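Local coordinates for protein tyrosine recombinase XerH (Helicobacter pylori, PDB 5JK0) that cuts and rejoins DNA at specific recombination sites as a tyrosine recombinase and takes part in chromosome segregation, at residues D[93-96]-D[97-101]; D[121-124]-D[125-128]; D[195-198]-D[199-202]. All blocks are in the same frame, centred on the assembly; numbering follows the deposited sequence.

Overall arrangement
From the N terminus the three contacts come in series, and none nests in or crosses another. Contact 1 (93-101) lies in the connection between helix 74-93 and helix 107-117. Contact 2 (121-128) follows at the start of helix 123-143, where the core-binding part meets DNA. Their centres are about 29 Å apart, and both touch the second subunit. Contact 3 (195-202) opens helix 198-211 in the catalytic part, on the opposite side of the chain's centre, with its centre about 38 Å from that of contact 2. Contacts 2 and 3 bring two helix starts, one in each part, to the backbone of DNA strand H.

Contact 1. Residues D[93-96]-D[97-101]; sequences ITER and LAFNS
The Phe99 ring lies against two side chains from earlier in the loop, Thr94 and Glu95. Thr94 meets the ring at CE2, which is 3.9 Å from Thr94 CB and equally near its methyl CG2. Glu95 reaches the far end: its OE1 comes within 3.6 Å of Phe99 CE1, and Glu95 CD is 3.8 Å from Phe99 CZ. The carboxylate plane is turned 69° from the ring plane. Both side chains cross the phenyl group at about a right angle. The Glu95 chain runs extended beyond CG (chi2 173°), which carries the carboxylate out to the ring.

A water sits inside the turn, above the centre of one face of Phe99 and 4.1 Å from its plane. It accepts a hydrogen bond from Glu95 N at 2.8 Å and can donate one to Leu97 O, 2.9 Å away, though other acceptors compete. It bridges backbone groups two residues apart across the bend.

Further out, the hydroxyl of Thr94 bonds to Ala90 O near the end of helix 74-93. Arg91 NH1 bonds to Phe99 O and Asn100 OD1 and, with a backbone bond between Phe99 and Arg91, ties the returning chain to that helix. Thr94 and Glu95 also pack on Arg25 and Met2 of the second subunit. The arrangement is an irregular surface loop that joins helix 74-93 to helix 107-117 in the core-binding domain.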
loop_
_atom_site.group_PDB
_atom_site.type_symbol
_atom_site.label_atom_id
_atom_site.label_comp_id
_atom_site.label_asym_id
_atom_site.label_seq_id
_atom_site.Cartn_x
_atom_site.Cartn_y
_atom_site.Cartn_z
ATOM N N ILE D 93 -1.498 22.015 31.784
ATOM C CA ILE D 93 -0.531 22.928 31.177
ATOM C C ILE D 93 -0.431 22.843 29.654
ATOM O O ILE D 93 0.506 23.382 29.066
ATOM C CB ILE D 93 0.883 22.698 31.753
ATOM C CG1 ILE D 93 1.342 21.264 31.485
ATOM C CG2 ILE D 93 0.919 23.010 33.244
ATOM C CD1 ILE D 93 2.721 20.955 32.029
ATOM N N THR D 94 -1.385 22.175 29.011
ATOM C CA THR D 94 -1.383 22.098 27.552
ATOM C C THR D 94 -1.701 23.464 26.949
ATOM O O THR D 94 -1.030 23.920 26.023
ATOM C CB THR D 94 -2.394 21.059 27.029
ATOM O OG1 THR D 94 -2.006 19.751 27.466
ATOM C CG2 THR D 94 -2.440 21.079 25.508
ATOM N N GLU D 95 -2.727 24.111 27.490
ATOM C CA GLU D 95 -3.111 25.453 27.068
ATOM C C GLU D 95 -3.223 26.363 28.287
ATOM O O GLU D 95 -2.921 25.943 29.406
ATOM C CB GLU D 95 -4.431 25.418 26.296
ATOM C CG GLU D 95 -4.388 24.564 25.039
ATOM C CD GLU D 95 -5.746 24.414 24.386
ATOM O OE1 GLU D 95 -6.755 24.795 25.016
ATOM O OE2 GLU D 95 -5.804 23.915 23.243
ATOM N N ARG D 96 -3.648 27.605 28.075
ATOM C CA ARG D 96 -3.847 28.529 29.187
ATOM C C ARG D 96 -4.936 28.007 30.116
ATOM O O ARG D 96 -4.751 27.933 31.331
ATOM C CB ARG D 96 -4.214 29.929 28.694
ATOM C CG ARG D 96 -4.504 30.897 29.832
ATOM C CD ARG D 96 -5.124 32.195 29.346
ATOM N NE ARG D 96 -5.489 33.059 30.466
ATOM C CZ ARG D 96 -6.032 34.265 30.338
ATOM N NH1 ARG D 96 -6.278 34.763 29.134
ATOM N NH2 ARG D 96 -6.331 34.977 31.417
ATOM N N LEU D 97 -6.075 27.647 29.533
ATOM C CA LEU D 97 -7.165 27.050 30.291
ATOM C C LEU D 97 -6.923 25.555 30.444
ATOM O O LEU D 97 -6.547 24.878 29.487
ATOM C CB LEU D 97 -8.516 27.306 29.615
ATOM C CG LEU D 97 -9.074 28.736 29.616
ATOM C CD1 LEU D 97 -8.924 29.379 30.989
ATOM C CD2 LEU D 97 -8.433 29.597 28.534
ATOM N N ALA D 98 -7.135 25.043 31.650
ATOM C CA ALA D 98 -6.907 23.632 31.930
ATOM C C ALA D 98 -8.043 22.770 31.391
ATOM O O ALA D 98 -9.188 23.216 31.303
ATOM C CB ALA D 98 -6.739 23.412 33.425
ATOM N N PHE D 99 -7.716 21.534 31.027
ATOM C CA PHE D 99 -8.720 20.566 30.606
ATOM C C PHE D 99 -9.355 19.923 31.832
ATOM O O PHE D 99 -8.754 19.058 32.468
ATOM C CB PHE D 99 -8.104 19.497 29.702
ATOM C CG PHE D 99 -7.569 20.034 28.403
ATOM C CD1 PHE D 99 -8.097 21.184 27.840
ATOM C CD2 PHE D 99 -6.536 19.386 27.745
ATOM C CE1 PHE D 99 -7.607 21.676 26.646
ATOM C CE2 PHE D 99 -6.041 19.873 26.551
ATOM C CZ PHE D 99 -6.577 21.020 26.001
ATOM N N ASN D 100 -10.571 20.347 32.161
ATOM C CA ASN D 100 -11.222 19.904 33.388
ATOM C C ASN D 100 -12.257 18.800 33.176
ATOM O O ASN D 100 -13.021 18.481 34.085
ATOM C CB ASN D 100 -11.885 21.096 34.085
ATOM C CG ASN D 100 -10.880 22.133 34.548
ATOM O OD1 ASN D 100 -9.761 21.800 34.940
ATOM N ND2 ASN D 100 -11.274 23.400 34.504
ATOM N N SER D 101 -12.276 18.214 31.984
ATOM C CA SER D 101 -13.266 17.189 31.665
ATOM C C SER D 101 -12.696 16.073 30.795
ATOM O O SER D 101 -11.744 16.282 30.042
ATOM C CB SER D 101 -14.472 17.823 30.969
ATOM O OG SER D 101 -15.390 16.834 30.537
HETATM O O HOH W 1 -4.432 22.842 29.316
#

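Contact 2. Residues D[121-124]-D[125-128]; sequences LSLA and TKKN. With nucleotides of chain H.
Ser122 and Thr125 meet through their hydroxyls and both face the phosphate of DA10 of chain H. Ser122 N gives a nearly straight hydrogen bond to DA10 OP2, 3.2 Å long with an angle of 172° at the proton. Thr125 OG1 is also modelled against that oxygen, but the distance is too short to be trusted in detail. Ser122 OG lies 2.8 Å from Thr125 OG1 and 3.1 Å from DA10 O5'; its one proton could serve either. The Ser122 hydroxyl sits between its own backbone N and carbonyl carbon (chi1 66°), which brings it close to Thr125.

One turn further on, Asn128 faces the bases. Its OD1 accepts a hydrogen bond from N6 of DA11 of chain H at 3.3 Å. Its ND2 gives a weak one to DA11 N7 and lies 3.3 Å from DA10 N7 as well. The amide is twisted from the DA11 base plane, so this only partly resembles the familiar two-bond recognition of adenine in the major groove. A water donates to both Ala124 O and Asn128 OD1.

Ser122 is the N-cap residue of helix 123-143. Its carbonyl accepts the first of three successive i to i+4 bonds, from Lys126 N at 3.2 Å. Leu121 CD1 touches the Thr125 methyl CG2 at 3.8 Å. Ala124 CB packs on the DA11 backbone, 3.6 Å from O5'. Lys126 NZ bonds to Thr118 OG1 and to Asn33 of the second subunit. Asp242 of that subunit accepts a bond from Leu123 N.

The phosphate lies beside the N-terminal end of the helix, whose N-H groups and dipole would probably favour the anion. Asn128, on the next turn, probably contributes to adenine recognition.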
loop_
_atom_site.group_PDB
_atom_site.type_symbol
_atom_site.label_atom_id
_atom_site.label_comp_id
_atom_site.label_asym_id
_atom_site.label_seq_id
_atom_site.Cartn_x
_atom_site.Cartn_y
_atom_site.Cartn_z
ATOM N N LEU D 121 11.247 4.354 20.127
ATOM C CA LEU D 121 10.764 2.977 20.170
ATOM C C LEU D 121 10.476 2.444 18.769
ATOM O O LEU D 121 10.439 3.204 17.801
ATOM C CB LEU D 121 9.515 2.875 21.045
ATOM C CG LEU D 121 9.691 3.336 22.493
ATOM C CD1 LEU D 121 8.426 3.084 23.300
ATOM C CD2 LEU D 121 10.891 2.654 23.137
ATOM N N SER D 122 10.267 1.134 18.670
ATOM C CA SER D 122 10.055 0.486 17.380
ATOM C C SER D 122 8.693 0.826 16.787
ATOM O O SER D 122 7.802 1.309 17.487
ATOM C CB SER D 122 10.193 -1.031 17.518
ATOM O OG SER D 122 9.157 -1.566 18.322
ATOM N N LEU D 123 8.539 0.567 15.492
ATOM C CA LEU D 123 7.274 0.794 14.804
ATOM C C LEU D 123 6.201 -0.156 15.326
ATOM O O LEU D 123 5.027 0.200 15.404
ATOM C CB LEU D 123 7.447 0.623 13.292
ATOM C CG LEU D 123 6.197 0.777 12.420
ATOM C CD1 LEU D 123 5.586 2.162 12.588
ATOM C CD2 LEU D 123 6.522 0.503 10.959
ATOM N N ALA D 124 6.619 -1.366 15.686
ATOM C CA ALA D 124 5.705 -2.371 16.214
ATOM C C ALA D 124 5.139 -1.942 17.563
ATOM O O ALA D 124 3.959 -2.150 17.847
ATOM C CB ALA D 124 6.409 -3.714 16.337
ATOM N N THR D 125 5.991 -1.342 18.391
ATOM C CA THR D 125 5.578 -0.853 19.702
ATOM C C THR D 125 4.558 0.271 19.558
ATOM O O THR D 125 3.579 0.335 20.304
ATOM C CB THR D 125 6.785 -0.353 20.520
ATOM O OG1 THR D 125 7.692 -1.439 20.744
ATOM C CG2 THR D 125 6.336 0.206 21.861
ATOM N N LYS D 126 4.793 1.151 18.590
ATOM C CA LYS D 126 3.872 2.243 18.300
ATOM C C LYS D 126 2.486 1.709 17.945
ATOM O O LYS D 126 1.470 2.276 18.345
ATOM C CB LYS D 126 4.408 3.112 17.158
ATOM C CG LYS D 126 5.728 3.811 17.452
ATOM C CD LYS D 126 6.294 4.456 16.193
ATOM C CE LYS D 126 7.581 5.223 16.472
ATOM N NZ LYS D 126 7.352 6.402 17.348
ATOM N N LYS D 127 2.453 0.609 17.199
ATOM C CA LYS D 127 1.194 0.001 16.784
ATOM C C LYS D 127 0.424 -0.565 17.972
ATOM O O LYS D 127 -0.799 -0.450 18.036
ATOM C CB LYS D 127 1.443 -1.097 15.751
ATOM C CG LYS D 127 2.012 -0.589 14.440
ATOM C CD LYS D 127 2.172 -1.713 13.432
ATOM C CE LYS D 127 2.701 -1.189 12.108
ATOM N NZ LYS D 127 2.824 -2.271 11.098
ATOM N N ASN D 128 1.147 -1.172 18.909
ATOM C CA ASN D 128 0.532 -1.728 20.111
ATOM C C ASN D 128 -0.100 -0.648 20.983
ATOM O O ASN D 128 -1.186 -0.837 21.532
ATOM C CB ASN D 128 1.562 -2.511 20.927
ATOM C CG ASN D 128 2.041 -3.760 20.217
ATOM O OD1 ASN D 128 1.356 -4.295 19.344
ATOM N ND2 ASN D 128 3.220 -4.237 20.594
ATOM P P DA H 10 11.175 -1.598 21.214
ATOM O OP1 DA H 10 12.440 -1.080 20.652
ATOM O OP2 DA H 10 9.964 -0.749 21.196
ATOM O "O5'" DA H 10 10.820 -2.976 20.488
ATOM C "C5'" DA H 10 11.683 -4.094 20.638
ATOM C "C4'" DA H 10 11.105 -5.321 19.958
ATOM O "O4'" DA H 10 10.045 -5.885 20.777
ATOM C "C3'" DA H 10 10.485 -5.066 18.578
ATOM O "O3'" DA H 10 10.955 -6.034 17.650
ATOM C "C2'" DA H 10 8.985 -5.221 18.830
ATOM C "C1'" DA H 10 8.984 -6.257 19.938
ATOM N N9 DA H 10 7.746 -6.291 20.711
ATOM C C8 DA H 10 7.076 -5.226 21.245
ATOM N N7 DA H 10 5.980 -5.559 21.890
ATOM C C5 DA H 10 5.928 -6.938 21.766
ATOM C C6 DA H 10 5.007 -7.899 22.228
ATOM N N6 DA H 10 3.918 -7.595 22.940
ATOM N N1 DA H 10 5.253 -9.193 21.931
ATOM C C2 DA H 10 6.344 -9.496 21.219
ATOM N N3 DA H 10 7.278 -8.683 20.729
ATOM C C4 DA H 10 7.008 -7.404 21.041
ATOM P P DA H 11 10.824 -5.774 16.070
ATOM O OP1 DA H 11 11.516 -6.885 15.382
ATOM O OP2 DA H 11 11.230 -4.376 15.808
ATOM O "O5'" DA H 11 9.250 -5.875 15.787
ATOM C "C5'" DA H 11 8.725 -6.955 15.023
ATOM C "C4'" DA H 11 8.572 -8.205 15.873
ATOM O "O4'" DA H 11 7.770 -7.904 17.046
ATOM C "C3'" DA H 11 7.886 -9.376 15.167
ATOM O "O3'" DA H 11 8.624 -10.572 15.366
ATOM C "C2'" DA H 11 6.507 -9.447 15.823
ATOM C "C1'" DA H 11 6.785 -8.896 17.213
ATOM N N9 DA H 11 5.612 -8.283 17.834
ATOM C C8 DA H 11 5.353 -6.948 17.963
ATOM N N7 DA H 11 4.215 -6.685 18.560
ATOM C C5 DA H 11 3.688 -7.935 18.839
ATOM C C6 DA H 11 2.494 -8.344 19.466
ATOM N N6 DA H 11 1.582 -7.491 19.943
ATOM N N1 DA H 11 2.274 -9.671 19.585
ATOM C C2 DA H 11 3.189 -10.522 19.108
ATOM N N3 DA H 11 4.345 -10.256 18.499
ATOM C C4 DA H 11 4.536 -8.931 18.396
HETATM O O HOH W 2 2.726 -4.690 17.006
#

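Contact 3. Residues D[195-198]-D[199-202]; sequences AKVR and ARNR. With nucleotides of chain H.
Two guanidinium groups lie one over the other where Arg198 meets Arg202. Arg198 NH2 stands above the centre of the Arg202 guanidinium, 3.1 Å from its plane, and the two planes are 31° apart. Arg198 CZ is 3.6 Å from Arg202 CZ. Asp189 probably offsets this pairing of like charges: its carboxylate makes a salt bridge with Arg202 NH2, while Arg198 NH1 bonds only to its neutral backbone carbonyl. Arg198 reaches out with an extended chain, whereas that of Arg202 bends at chi3 (-59°) and turns its flat end under the other.

Arg200 heads for the DNA. Its NH2 gives a 2.7 Å hydrogen bond to OP2 of DG4 of chain H, and NH1 adds a weak one to the same oxygen, which lies at the edge of the guanidinium and near its plane. NH1 also bonds to Cys277 O. Another edge is held by Asn201 OD1, which accepts a bond from Arg200 NE at 3.0 Å, in the guanidinium plane. This donor marks OD1 as the oxygen, and Asn201 ND2 bonds to Tyr288 OH. Val197 CG1 lies 3.4 Å from Arg200 NH2.

Val197 is the N-cap residue of helix 198-211. Its carbonyl accepts a bond from Asn201 N at 2.9 Å, and Arg198 O accepts the next from Arg202 N. Trp261 of helix 255-264 packs on Arg200.

The first turn thus places positive charge in two directions: Arg198 and Arg202 toward Asp189, and Arg200, its plane set in part by Asn201, onto a DNA phosphate.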
loop_
_atom_site.group_PDB
_atom_site.type_symbol
_atom_site.label_atom_id
_atom_site.label_comp_id
_atom_site.label_asym_id
_atom_site.label_seq_id
_atom_site.Cartn_x
_atom_site.Cartn_y
_atom_site.Cartn_z
ATOM N N ALA D 195 25.844 -31.454 35.606
ATOM C CA ALA D 195 25.210 -32.769 35.558
ATOM C C ALA D 195 23.738 -32.718 35.954
ATOM O O ALA D 195 22.963 -33.612 35.613
ATOM C CB ALA D 195 25.960 -33.744 36.453
ATOM N N LYS D 196 23.357 -31.668 36.672
ATOM C CA LYS D 196 21.990 -31.533 37.161
ATOM C C LYS D 196 21.029 -31.047 36.079
ATOM O O LYS D 196 19.822 -31.269 36.172
ATOM C CB LYS D 196 21.950 -30.577 38.356
ATOM N N VAL D 197 21.559 -30.384 35.053
ATOM C CA VAL D 197 20.707 -29.788 34.028
ATOM C C VAL D 197 21.072 -30.198 32.601
ATOM O O VAL D 197 20.361 -29.850 31.658
ATOM C CB VAL D 197 20.740 -28.245 34.098
ATOM C CG1 VAL D 197 20.402 -27.761 35.501
ATOM C CG2 VAL D 197 22.098 -27.721 33.658
ATOM N N ARG D 198 22.168 -30.933 32.437
ATOM C CA ARG D 198 22.655 -31.264 31.100
ATOM C C ARG D 198 21.696 -32.172 30.334
ATOM O O ARG D 198 21.401 -31.925 29.164
ATOM C CB ARG D 198 24.034 -31.919 31.173
ATOM C CG ARG D 198 24.674 -32.128 29.810
ATOM C CD ARG D 198 26.134 -32.526 29.930
ATOM N NE ARG D 198 26.792 -32.550 28.628
ATOM C CZ ARG D 198 26.910 -33.633 27.869
ATOM N NH1 ARG D 198 27.524 -33.559 26.695
ATOM N NH2 ARG D 198 26.418 -34.792 28.282
ATOM N N ALA D 199 21.214 -33.219 30.994
ATOM C CA ALA D 199 20.299 -34.165 30.364
ATOM C C ALA D 199 18.988 -33.491 29.972
ATOM O O ALA D 199 18.485 -33.683 28.866
ATOM C CB ALA D 199 20.033 -35.342 31.292
ATOM N N ARG D 200 18.445 -32.696 30.889
ATOM C CA ARG D 200 17.172 -32.019 30.674
ATOM C C ARG D 200 17.248 -30.984 29.556
ATOM O O ARG D 200 16.394 -30.950 28.671
ATOM C CB ARG D 200 16.710 -31.345 31.967
ATOM C CG ARG D 200 15.402 -30.584 31.844
ATOM C CD ARG D 200 15.175 -29.707 33.062
ATOM N NE ARG D 200 16.209 -28.682 33.185
ATOM C CZ ARG D 200 16.373 -27.909 34.253
ATOM N NH1 ARG D 200 15.571 -28.042 35.301
ATOM N NH2 ARG D 200 17.342 -27.003 34.274
ATOM N N ASN D 201 18.274 -30.141 29.605
ATOM C CA ASN D 201 18.407 -29.045 28.653
ATOM C C ASN D 201 18.727 -29.516 27.238
ATOM O O ASN D 201 18.207 -28.967 26.268
ATOM C CB ASN D 201 19.477 -28.061 29.127
ATOM C CG ASN D 201 19.081 -27.344 30.403
ATOM O OD1 ASN D 201 18.128 -27.736 31.078
ATOM N ND2 ASN D 201 19.813 -26.290 30.743
ATOM N N ARG D 202 19.582 -30.528 27.120
ATOM C CA ARG D 202 19.923 -31.067 25.810
ATOM C C ARG D 202 18.697 -31.669 25.133
ATOM O O ARG D 202 18.456 -31.433 23.952
ATOM C CB ARG D 202 21.030 -32.117 25.920
ATOM C CG ARG D 202 22.415 -31.535 26.140
ATOM C CD ARG D 202 23.491 -32.524 25.730
ATOM N NE ARG D 202 23.402 -33.774 26.477
ATOM C CZ ARG D 202 24.058 -34.883 26.153
ATOM N NH1 ARG D 202 23.922 -35.977 26.890
ATOM N NH2 ARG D 202 24.851 -34.900 25.091
ATOM P P DG H 4 16.600 -24.539 37.303
ATOM O OP1 DG H 4 15.360 -24.639 38.103
ATOM O OP2 DG H 4 17.123 -25.738 36.611
ATOM O "O5'" DG H 4 16.432 -23.376 36.211
ATOM C "C5'" DG H 4 15.226 -22.615 36.137
ATOM C "C4'" DG H 4 15.169 -21.562 37.231
ATOM O "O4'" DG H 4 16.435 -20.874 37.311
ATOM C "C3'" DG H 4 14.155 -20.459 37.004
ATOM O "O3'" DG H 4 12.873 -20.870 37.461
ATOM C "C2'" DG H 4 14.712 -19.320 37.856
ATOM C "C1'" DG H 4 16.228 -19.567 37.817
ATOM N N9 DG H 4 16.964 -18.617 36.982
ATOM C C8 DG H 4 17.818 -18.916 35.947
ATOM N N7 DG H 4 18.341 -17.863 35.383
ATOM C C5 DG H 4 17.802 -16.794 36.088
ATOM C C6 DG H 4 18.002 -15.402 35.926
ATOM O O6 DG H 4 18.719 -14.820 35.101
ATOM N N1 DG H 4 17.264 -14.664 36.850
ATOM C C2 DG H 4 16.438 -15.204 37.807
ATOM N N2 DG H 4 15.808 -14.331 38.607
ATOM N N3 DG H 4 16.242 -16.507 37.970
ATOM C C4 DG H 4 16.953 -17.241 37.078
HETATM O O HOH W 3 19.357 -33.190 34.044
#